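PDB 4D7Q: ralf, proline/betaine transporter from Legionella pneumophila, which probably acts as a guanine nucleotide exchange factor through its Sec7 domain, here fused to the capping domain of a Rickettsia relative. Local coordinates for residues A[257-260]-A[264-267]; A[281-286]-A[290-295]. The protein carries 2 engineered substitutions. All blocks are in the same frame, centred on the assembly; numbering follows the deposited sequence.

Overall arrangement
Both contacts lie in the capping-domain part of this engineered fusion, in series along the chain. Contact 1 comes first: helix 256-262 passes through a single residue, Gly263, into strand 264-271, and the helical residues 257-260 meet 264-267 where the turn closes. The chain then returns antiparallel as strand 277-283, whose last residues open contact 2; three more residues link 281-286 to 290-295, which carries helix 290-293 and leads toward strand 297-303. The two closures neither nest nor cross. Their centres lie about 9 Å apart, and the neighbouring strands 264-271 and 277-283 of the six-stranded antiparallel sheet join them, with Lys265 and Gly266 pairing with Val282.

Contact 1: A[257-260]-A[264-267]; sequences FLSK and YKGS
Ser259 reaches with its hydroxyl over the peptide carbonyl of Tyr264, its nearest CA neighbour across the contact, with 4.6 Å between Ser259 CA and Tyr264 CA. The bond is short, 2.6 Å from Ser259 OG to Tyr264 O, and the serine is the donor. Its oxygen stands above the carbonyl plane, 41° out of it, with a C=O...O angle of 137°, so the approach misses the lone-pair direction. With OG swung opposite the backbone N (chi1 -163°), the hydroxyl leaves the helix toward the strand. The same carbonyl also takes a CA-H...O contact, Ser259 CA lying 3.3 Å from Tyr264 O.

A water extends the link: it donates to Ser259 OG at 2.7 Å and accepts from Lys265 NZ at 2.7 Å. Lys265 starts off away from the helix, but its chain folds back until Lys265 CD is 4.3 Å from Ser259 OG; its ammonium also bonds Ser286 OG. On the strand itself, Tyr264 OH donates to Ser267 OG at 2.6 Å, with that oxygen at the ring edge and in plane, and Gly266 N lies above one ring face, offset toward the rim. The tyrosine ring also meets that of Tyr283.

This is a tight helix-to-strand turn at the start of strand 264-271 in the capping domain, reinforced by Thr262 OG1, which bonds Leu258 O and Tyr264 N. Because Ser259 OG donates a hydrogen bond to the carbonyl and accepts one from the water, the link between these two segments is mainly polar and directional.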
loop_
_atom_site.group_PDB
_atom_site.type_symbol
_atom_site.label_atom_id
_atom_site.label_comp_id
_atom_site.label_asym_id
_atom_site.label_seq_id
_atom_site.Cartn_x
_atom_site.Cartn_y
_atom_site.Cartn_z
ATOM N N PHE A 257 -1.888 -6.925 -13.736
ATOM C CA PHE A 257 -3.181 -6.460 -13.229
ATOM C C PHE A 257 -2.933 -5.287 -12.245
ATOM O O PHE A 257 -3.432 -4.191 -12.468
ATOM C CB PHE A 257 -3.970 -7.635 -12.579
ATOM C CG PHE A 257 -5.316 -7.225 -12.011
ATOM C CD1 PHE A 257 -5.405 -6.575 -10.781
ATOM C CD2 PHE A 257 -6.488 -7.443 -12.726
ATOM C CE1 PHE A 257 -6.653 -6.132 -10.283
ATOM C CE2 PHE A 257 -7.730 -7.010 -12.222
ATOM C CZ PHE A 257 -7.806 -6.408 -10.973
ATOM N N LEU A 258 -2.116 -5.507 -11.204
ATOM C CA LEU A 258 -1.780 -4.487 -10.209
ATOM C C LEU A 258 -1.191 -3.200 -10.835
ATOM O O LEU A 258 -1.596 -2.117 -10.464
ATOM C CB LEU A 258 -0.840 -5.065 -9.133
ATOM C CG LEU A 258 -0.552 -4.147 -7.907
ATOM C CD1 LEU A 258 -1.821 -3.814 -7.152
ATOM C CD2 LEU A 258 0.425 -4.803 -6.974
ATOM N N SER A 259 -0.239 -3.343 -11.772
ATOM C CA SER A 259 0.392 -2.257 -12.514
ATOM C C SER A 259 -0.667 -1.348 -13.187
ATOM O O SER A 259 -0.548 -0.125 -13.148
ATOM C CB SER A 259 1.311 -2.843 -13.583
ATOM O OG SER A 259 2.207 -1.840 -14.032
ATOM N N LYS A 260 -1.692 -1.962 -13.824
ATOM C CA LYS A 260 -2.753 -1.231 -14.510
ATOM C C LYS A 260 -3.611 -0.437 -13.537
ATOM O O LYS A 260 -3.943 0.700 -13.828
ATOM C CB LYS A 260 -3.633 -2.186 -15.328
ATOM C CG LYS A 260 -2.939 -2.687 -16.586
ATOM C CD LYS A 260 -3.846 -3.666 -17.313
ATOM C CE LYS A 260 -3.280 -4.120 -18.636
ATOM N NZ LYS A 260 -4.234 -5.055 -19.279
ATOM N N TYR A 264 1.983 1.135 -10.749
ATOM C CA TYR A 264 3.241 0.608 -10.230
ATOM C C TYR A 264 3.936 -0.137 -11.336
ATOM O O TYR A 264 3.409 -1.152 -11.797
ATOM C CB TYR A 264 2.948 -0.321 -9.042
ATOM C CG TYR A 264 4.136 -1.027 -8.434
ATOM C CD1 TYR A 264 5.260 -0.314 -8.013
ATOM C CD2 TYR A 264 4.074 -2.380 -8.125
ATOM C CE1 TYR A 264 6.332 -0.955 -7.388
ATOM C CE2 TYR A 264 5.143 -3.038 -7.517
ATOM C CZ TYR A 264 6.272 -2.324 -7.156
ATOM O OH TYR A 264 7.290 -2.987 -6.526
ATOM N N LYS A 265 5.074 0.399 -11.807
ATOM C CA LYS A 265 5.843 -0.195 -12.903
ATOM C C LYS A 265 6.823 -1.250 -12.387
ATOM O O LYS A 265 7.303 -2.073 -13.162
ATOM C CB LYS A 265 6.585 0.872 -13.735
ATOM C CG LYS A 265 5.694 1.922 -14.399
ATOM C CD LYS A 265 4.784 1.318 -15.481
ATOM C CE LYS A 265 3.636 2.224 -15.823
ATOM N NZ LYS A 265 2.834 1.693 -16.959
ATOM N N GLY A 266 7.097 -1.225 -11.091
ATOM C CA GLY A 266 8.006 -2.176 -10.475
ATOM C C GLY A 266 9.020 -1.515 -9.577
ATOM O O GLY A 266 9.043 -0.278 -9.439
ATOM N N SER A 267 9.859 -2.351 -8.955
ATOM C CA SER A 267 10.875 -1.884 -8.007
ATOM C C SER A 267 12.301 -2.155 -8.460
ATOM O O SER A 267 12.640 -3.274 -8.856
ATOM C CB SER A 267 10.661 -2.503 -6.627
ATOM O OG SER A 267 9.588 -1.903 -5.916
HETATM O O HOH W 1 1.153 0.067 -15.633
#

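Contact 2: A[281-286]-A[290-295]; sequences QVYKPS and RWFLGE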
loop_
_atom_site.group_PDB
_atom_site.type_symbol
_atom_site.label_atom_id
_atom_site.label_comp_id
_atom_site.label_asym_id
_atom_site.label_seq_id
_atom_site.Cartn_x
_atom_site.Cartn_y
_atom_site.Cartn_z
ATOM N N GLN A 281 10.516 2.415 -5.788
ATOM C CA GLN A 281 9.205 2.049 -6.336
ATOM C C GLN A 281 8.854 3.111 -7.362
ATOM O O GLN A 281 8.857 4.299 -7.034
ATOM C CB GLN A 281 8.141 1.994 -5.264
ATOM C CG GLN A 281 8.363 0.910 -4.208
ATOM C CD GLN A 281 7.330 1.087 -3.132
ATOM O OE1 GLN A 281 6.133 1.157 -3.405
ATOM N NE2 GLN A 281 7.770 1.243 -1.898
ATOM N N VAL A 282 8.632 2.676 -8.620
ATOM C CA VAL A 282 8.327 3.511 -9.790
ATOM C C VAL A 282 6.826 3.406 -10.137
ATOM O O VAL A 282 6.315 2.307 -10.377
ATOM C CB VAL A 282 9.215 3.160 -11.029
ATOM C CG1 VAL A 282 8.814 4.003 -12.263
ATOM C CG2 VAL A 282 10.713 3.338 -10.720
ATOM N N TYR A 283 6.168 4.570 -10.227
ATOM C CA TYR A 283 4.758 4.737 -10.584
ATOM C C TYR A 283 4.613 5.698 -11.706
ATOM O O TYR A 283 5.159 6.802 -11.658
ATOM C CB TYR A 283 3.943 5.282 -9.404
ATOM C CG TYR A 283 3.934 4.363 -8.212
ATOM C CD1 TYR A 283 4.992 4.361 -7.299
ATOM C CD2 TYR A 283 2.885 3.476 -8.001
ATOM C CE1 TYR A 283 5.012 3.481 -6.225
ATOM C CE2 TYR A 283 2.873 2.627 -6.902
ATOM C CZ TYR A 283 3.934 2.642 -6.010
ATOM O OH TYR A 283 3.939 1.774 -4.953
ATOM N N LYS A 284 3.864 5.306 -12.716
ATOM C CA LYS A 284 3.587 6.186 -13.850
ATOM C C LYS A 284 2.093 6.036 -14.206
ATOM O O LYS A 284 1.581 4.904 -14.124
ATOM C CB LYS A 284 4.475 5.846 -15.066
ATOM C CG LYS A 284 5.978 6.113 -14.861
ATOM C CD LYS A 284 6.755 6.234 -16.171
ATOM C CE LYS A 284 6.823 4.935 -16.939
ATOM N NZ LYS A 284 7.105 5.164 -18.382
ATOM N N PRO A 285 1.388 7.146 -14.560
ATOM C CA PRO A 285 -0.038 7.036 -14.961
ATOM C C PRO A 285 -0.292 5.883 -15.926
ATOM O O PRO A 285 0.430 5.705 -16.906
ATOM C CB PRO A 285 -0.337 8.402 -15.607
ATOM C CG PRO A 285 0.566 9.320 -14.878
ATOM C CD PRO A 285 1.852 8.547 -14.680
ATOM N N SER A 286 -1.274 5.071 -15.586
ATOM C CA SER A 286 -1.616 3.900 -16.336
ATOM C C SER A 286 -3.117 3.851 -16.645
ATOM O O SER A 286 -3.851 4.664 -16.210
ATOM C CB SER A 286 -1.194 2.664 -15.549
ATOM O OG SER A 286 0.185 2.595 -15.433
ATOM N N ARG A 290 -5.777 6.136 -12.062
ATOM C CA ARG A 290 -5.957 7.510 -11.674
ATOM C C ARG A 290 -6.488 7.660 -10.268
ATOM O O ARG A 290 -6.107 8.543 -9.559
ATOM C CB ARG A 290 -6.834 8.260 -12.674
ATOM C CG ARG A 290 -6.691 9.753 -12.679
ATOM C CD ARG A 290 -7.375 10.472 -13.819
ATOM N NE ARG A 290 -8.323 9.679 -14.561
ATOM C CZ ARG A 290 -9.531 9.359 -14.146
ATOM N NH1 ARG A 290 -9.997 9.792 -13.004
ATOM N NH2 ARG A 290 -10.287 8.618 -14.911
ATOM N N TRP A 291 -7.357 6.765 -9.857
ATOM C CA TRP A 291 -7.916 6.984 -8.528
ATOM C C TRP A 291 -6.872 6.744 -7.443
ATOM O O TRP A 291 -6.978 7.272 -6.337
ATOM C CB TRP A 291 -9.128 6.078 -8.301
ATOM C CG TRP A 291 -8.816 4.618 -8.412
ATOM C CD1 TRP A 291 -9.047 3.810 -9.487
ATOM C CD2 TRP A 291 -8.213 3.790 -7.411
ATOM N NE1 TRP A 291 -8.626 2.530 -9.217
ATOM C CE2 TRP A 291 -8.110 2.492 -7.948
ATOM C CE3 TRP A 291 -7.750 4.021 -6.111
ATOM C CZ2 TRP A 291 -7.563 1.429 -7.233
ATOM C CZ3 TRP A 291 -7.207 2.963 -5.402
ATOM C CH2 TRP A 291 -7.119 1.684 -5.965
ATOM N N PHE A 292 -5.862 5.942 -7.768
ATOM C CA PHE A 292 -4.791 5.629 -6.817
ATOM C C PHE A 292 -3.637 6.605 -6.893
ATOM O O PHE A 292 -3.096 7.006 -5.863
ATOM C CB PHE A 292 -4.250 4.207 -7.086
ATOM C CG PHE A 292 -3.228 3.725 -6.078
ATOM C CD1 PHE A 292 -3.616 3.345 -4.789
ATOM C CD2 PHE A 292 -1.875 3.692 -6.396
ATOM C CE1 PHE A 292 -2.665 2.907 -3.859
ATOM C CE2 PHE A 292 -0.935 3.229 -5.469
ATOM C CZ PHE A 292 -1.341 2.828 -4.219
ATOM N N LEU A 293 -3.237 6.948 -8.127
ATOM C CA LEU A 293 -2.050 7.742 -8.388
ATOM C C LEU A 293 -2.316 9.199 -8.758
ATOM O O LEU A 293 -1.426 10.041 -8.631
ATOM C CB LEU A 293 -1.271 7.043 -9.519
ATOM C CG LEU A 293 0.088 7.620 -9.932
ATOM C CD1 LEU A 293 1.122 7.472 -8.821
ATOM C CD2 LEU A 293 0.558 7.031 -11.212
ATOM N N GLY A 294 -3.490 9.481 -9.283
ATOM C CA GLY A 294 -3.723 10.816 -9.816
ATOM C C GLY A 294 -3.126 10.876 -11.212
ATOM O O GLY A 294 -2.842 9.841 -11.824
ATOM N N GLU A 295 -2.870 12.071 -11.709
ATOM C CA GLU A 295 -2.415 12.249 -13.085
ATOM C C GLU A 295 -0.912 12.296 -13.304
ATOM O O GLU A 295 -0.478 12.355 -14.457
ATOM C CB GLU A 295 -3.093 13.485 -13.707
ATOM C CG GLU A 295 -4.617 13.425 -13.718
ATOM C CD GLU A 295 -5.330 14.620 -14.330
ATOM O OE1 GLU A 295 -4.807 15.757 -14.254
ATOM O OE2 GLU A 295 -6.437 14.416 -14.871
#
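Tyr283 OH donates to Gln281 OE1 at 2.8 Å, in the amide's carbonyl plane with a C=O...O angle of 156°, and Ala110 N also bonds this hydroxyl. Held at its outer end, the tyrosine meets helix 290-293 through CE2 and CB: Tyr283 CE2 approaches the edge of the Phe292 ring, 4.1 Å from Phe292 CE2, and Tyr283 CB packs 3.6 Å from Leu293 CD1. In Leu293, CG lies opposite the backbone N (chi1 -176°), which sets the two methyls against Tyr283 and the Lys284-Pro285 link. Leu293 CD2 rests 3.5 Å from Lys284 C and 4.0 Å from Pro285 CD.

Structurally, this is a connection between adjacent antiparallel strands of the capping domain, 277-283 and 297-303, interrupted by one short helix. Gly294, the first residue past that helix, has a positive phi of 81°, and Gly294 N is still bonded to Arg290 O at 2.8 Å. Just beyond it, Glu295 O comes 3.2 Å from Pro285 CG. Lys284 NZ forms a salt bridge with Glu230 and a hydrogen bond with Asn226, and Ser286 OG donates to Lys284 O at 3.0 Å.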